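Pirin family protein (Acinetobacter baumannii, PDB 6D0P) probably acts as an iron-dependent quercetin 2,3-dioxygenase of the pirin family, with a metal ion (manganese in the crystal) in its N-terminal cupin domain. Local coordinates at residues V25-S30 against F41-Y46. Sequence-based numbering, arbitrary orientation.
Sequences VYNLFS and FLLLDY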
ATOM      1  N   VAL A  25      -6.241 -11.841  -2.318  1.00 14.10           N
ATOM      2  CA  VAL A  25      -5.224 -11.159  -1.532  1.00 14.23           C
ATOM      3  C   VAL A  25      -4.916 -11.874  -0.209  1.00 14.18           C
ATOM      4  O   VAL A  25      -5.727 -12.597   0.362  1.00 14.65           O
ATOM      5  CB  VAL A  25      -5.664  -9.713  -1.238  1.00 14.84           C
ATOM      6  CG1 VAL A  25      -5.785  -8.882  -2.507  1.00 15.53           C
ATOM      7  CG2 VAL A  25      -6.968  -9.672  -0.452  1.00 15.83           C
ATOM      8  N   TYR A  26      -3.720 -11.566   0.284  1.00 13.85           N
ATOM      9  CA  TYR A  26      -3.246 -11.944   1.598  1.00 13.72           C
ATOM     10  C   TYR A  26      -3.132 -10.630   2.368  1.00 13.36           C
ATOM     11  O   TYR A  26      -2.364  -9.729   1.947  1.00 12.98           O
ATOM     12  CB  TYR A  26      -1.876 -12.623   1.528  1.00 14.56           C
ATOM     13  CG  TYR A  26      -1.869 -13.902   0.735  1.00 16.00           C
ATOM     14  CD1 TYR A  26      -1.763 -13.894  -0.651  1.00 17.21           C
ATOM     15  CD2 TYR A  26      -2.070 -15.117   1.362  1.00 17.28           C
ATOM     16  CE1 TYR A  26      -1.799 -15.073  -1.388  1.00 17.40           C
ATOM     17  CE2 TYR A  26      -2.125 -16.298   0.643  1.00 18.27           C
ATOM     18  CZ  TYR A  26      -1.958 -16.283  -0.727  1.00 18.75           C
ATOM     19  OH  TYR A  26      -2.011 -17.464  -1.405  1.00 19.79           O
ATOM     20  N   ASN A  27      -3.947 -10.476   3.387  1.00 13.90           N
ATOM     21  CA  ASN A  27      -3.882  -9.296   4.218  1.00 14.41           C
ATOM     22  C   ASN A  27      -2.613  -9.414   5.052  1.00 14.67           C
ATOM     23  O   ASN A  27      -2.516 -10.347   5.840  1.00 15.13           O
ATOM     24  CB  ASN A  27      -5.083  -9.157   5.153  1.00 15.37           C
ATOM     25  CG  ASN A  27      -4.927  -7.943   6.038  1.00 17.25           C
ATOM     26  OD1 ASN A  27      -4.667  -8.072   7.230  1.00 19.21           O
ATOM     27  ND2 ASN A  27      -4.955  -6.772   5.437  1.00 17.30           N
ATOM     28  N   LEU A  28      -1.672  -8.513   4.874  1.00 14.38           N
ATOM     29  CA  LEU A  28      -0.397  -8.611   5.621  1.00 15.64           C
ATOM     30  C   LEU A  28      -0.460  -7.793   6.913  1.00 17.09           C
ATOM     31  O   LEU A  28       0.249  -8.114   7.871  1.00 16.88           O
ATOM     32  CB  LEU A  28       0.752  -8.199   4.714  1.00 16.08           C
ATOM     33  CG  LEU A  28       0.863  -9.022   3.435  1.00 17.34           C
ATOM     34  CD1 LEU A  28       2.159  -8.706   2.715  1.00 19.34           C
ATOM     35  CD2 LEU A  28       0.756 -10.510   3.738  1.00 18.56           C
ATOM     36  N   PHE A  29      -1.273  -6.750   6.943  1.00 15.29           N
ATOM     37  CA  PHE A  29      -1.512  -6.058   8.205  1.00 16.38           C
ATOM     38  C   PHE A  29      -2.808  -5.254   8.089  1.00 16.14           C
ATOM     39  O   PHE A  29      -3.265  -4.859   6.985  1.00 13.93           O
ATOM     40  CB  PHE A  29      -0.316  -5.203   8.667  1.00 15.47           C
ATOM     41  CG  PHE A  29       0.086  -4.026   7.814  1.00 14.68           C
ATOM     42  CD1 PHE A  29      -0.683  -2.871   7.769  1.00 15.33           C
ATOM     43  CD2 PHE A  29       1.284  -4.037   7.111  1.00 14.72           C
ATOM     44  CE1 PHE A  29      -0.280  -1.792   6.990  1.00 15.38           C
ATOM     45  CE2 PHE A  29       1.700  -2.953   6.370  1.00 15.17           C
ATOM     46  CZ  PHE A  29       0.911  -1.823   6.313  1.00 15.21           C
ATOM     47  N   SER A  30      -3.376  -5.021   9.263  1.00 17.43           N
ATOM     48  CA  SER A  30      -4.587  -4.256   9.409  1.00 18.57           C
ATOM     49  C   SER A  30      -4.568  -3.465  10.726  1.00 18.05           C
ATOM     50  O   SER A  30      -4.146  -3.980  11.752  1.00 19.34           O
ATOM     51  CB  SER A  30      -5.797  -5.157   9.343  1.00 20.35           C
ATOM     52  OG  SER A  30      -6.972  -4.409   9.627  1.00 22.86           O
ATOM     53  N   PHE A  41       0.119   3.911   8.674  1.00 13.20           N
ATOM     54  CA  PHE A  41      -0.366   2.910   7.766  1.00 12.81           C
ATOM     55  C   PHE A  41      -1.565   2.208   8.388  1.00 13.30           C
ATOM     56  O   PHE A  41      -1.568   1.972   9.571  1.00 15.07           O
ATOM     57  CB  PHE A  41       0.770   1.976   7.355  1.00 12.18           C
ATOM     58  CG  PHE A  41       1.899   2.764   6.751  1.00 12.21           C
ATOM     59  CD1 PHE A  41       1.775   3.298   5.480  1.00 12.70           C
ATOM     60  CD2 PHE A  41       3.034   3.056   7.490  1.00 12.42           C
ATOM     61  CE1 PHE A  41       2.773   4.094   4.932  1.00 12.92           C
ATOM     62  CE2 PHE A  41       4.038   3.836   6.938  1.00 12.62           C
ATOM     63  CZ  PHE A  41       3.908   4.355   5.667  1.00 13.54           C
ATOM     64  N   LEU A  42      -2.542   1.846   7.556  1.00 13.36           N
ATOM     65  CA  LEU A  42      -3.808   1.250   8.052  1.00 13.83           C
ATOM     66  C   LEU A  42      -4.014  -0.200   7.599  1.00 14.41           C
ATOM     67  O   LEU A  42      -4.613  -0.988   8.348  1.00 15.33           O
ATOM     68  CB  LEU A  42      -4.980   2.075   7.516  1.00 13.78           C
ATOM     69  CG  LEU A  42      -5.185   3.450   8.141  1.00 13.82           C
ATOM     70  CD1 LEU A  42      -6.198   4.242   7.333  1.00 14.41           C
ATOM     71  CD2 LEU A  42      -5.594   3.312   9.602  1.00 13.93           C
ATOM     72  N   LEU A  43      -3.557  -0.544   6.415  1.00 14.14           N
ATOM     73  CA  LEU A  43      -3.868  -1.843   5.839  1.00 15.33           C
ATOM     74  C   LEU A  43      -2.952  -2.128   4.654  1.00 14.75           C
ATOM     75  O   LEU A  43      -2.628  -1.231   3.896  1.00 13.54           O
ATOM     76  CB  LEU A  43      -5.321  -1.814   5.368  1.00 18.36           C
ATOM     77  CG  LEU A  43      -5.865  -3.140   4.858  1.00 21.41           C
ATOM     78  CD1 LEU A  43      -7.020  -3.617   5.715  1.00 25.98           C
ATOM     79  CD2 LEU A  43      -6.242  -3.043   3.410  1.00 24.34           C
ATOM     80  N   LEU A  44      -2.583  -3.392   4.497  1.00 14.55           N
ATOM     81  CA  LEU A  44      -1.820  -3.834   3.317  1.00 15.53           C
ATOM     82  C   LEU A  44      -2.378  -5.184   2.877  1.00 15.16           C
ATOM     83  O   LEU A  44      -2.382  -6.180   3.661  1.00 14.40           O
ATOM     84  CB  LEU A  44      -0.315  -3.932   3.606  1.00 17.22           C
ATOM     85  CG  LEU A  44       0.579  -4.073   2.369  1.00 20.01           C
ATOM     86  CD1 LEU A  44       2.043  -3.833   2.715  1.00 24.03           C
ATOM     87  CD2 LEU A  44       0.431  -5.436   1.709  1.00 20.53           C
ATOM     88  N   ASP A  45      -2.885  -5.186   1.651  1.00 15.21           N
ATOM     89  CA  ASP A  45      -3.386  -6.397   0.995  1.00 15.66           C
ATOM     90  C   ASP A  45      -2.466  -6.712  -0.185  1.00 14.35           C
ATOM     91  O   ASP A  45      -2.229  -5.848  -1.048  1.00 14.95           O
ATOM     92  CB  ASP A  45      -4.806  -6.238   0.469  1.00 17.11           C
ATOM     93  CG  ASP A  45      -5.896  -6.414   1.508  1.00 20.51           C
ATOM     94  OD1 ASP A  45      -5.598  -6.963   2.598  1.00 22.11           O
ATOM     95  OD2 ASP A  45      -7.057  -6.031   1.186  1.00 23.45           O
ATOM     96  N   TYR A  46      -1.972  -7.936  -0.232  1.00 13.65           N
ATOM     97  CA  TYR A  46      -1.087  -8.333  -1.322  1.00 13.86           C
ATOM     98  C   TYR A  46      -1.738  -9.394  -2.205  1.00 13.51           C
ATOM     99  O   TYR A  46      -1.993 -10.517  -1.758  1.00 13.21           O
ATOM    100  CB  TYR A  46       0.236  -8.850  -0.757  1.00 13.98           C
ATOM    101  CG  TYR A  46       1.176  -9.477  -1.754  1.00 14.62           C
ATOM    102  CD1 TYR A  46       1.441  -8.881  -2.970  1.00 15.86           C
ATOM    103  CD2 TYR A  46       1.865 -10.637  -1.450  1.00 15.94           C
ATOM    104  CE1 TYR A  46       2.339  -9.437  -3.878  1.00 16.37           C
ATOM    105  CE2 TYR A  46       2.768 -11.201  -2.343  1.00 17.11           C
ATOM    106  CZ  TYR A  46       3.000 -10.608  -3.567  1.00 16.52           C
ATOM    107  OH  TYR A  46       3.883 -11.165  -4.461  1.00 16.92           O
TER
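The ring of F29 lies with one face against L44, whose CB sits 3.7 Å from the ring centroid in a CH-pi contact, on two antiparallel strands of the N-terminal cupin sheet. A classic beta bulge interrupts their pairing: L28 and F29 both stand opposite L44. L28 N gives a hydrogen bond to L44 O, while L44 N donates to F29 O. F29 has CG between its backbone N and carbonyl carbon (chi1 65°), which swings the ring across the neighbouring strand, where its CE1 and CZ also touch CB of F41. The branched side chain of L28 adds a methyl, its CD1 lying 3.8 Å from CD2 of L44. Leucine and phenylalanine suit this buried face because strand 205-210 of the C-terminal cupin packs on it through L207 and V209, joining the two domains.

The other face, on the side of the manganese site, is mixed: L43 lies beside the polar N27, S30 and D45. Asparagine suits position 27 because its amide offers both an acceptor, OD1 for R33, and a two-hydrogen donor, ND2, which gives a nearly straight bond to D45 OD1 (2.9 Å) and another to F29 O (3.0 Å). That carbonyl thus takes two donors, N27 ND2 and L44 N, from opposite faces of its plane.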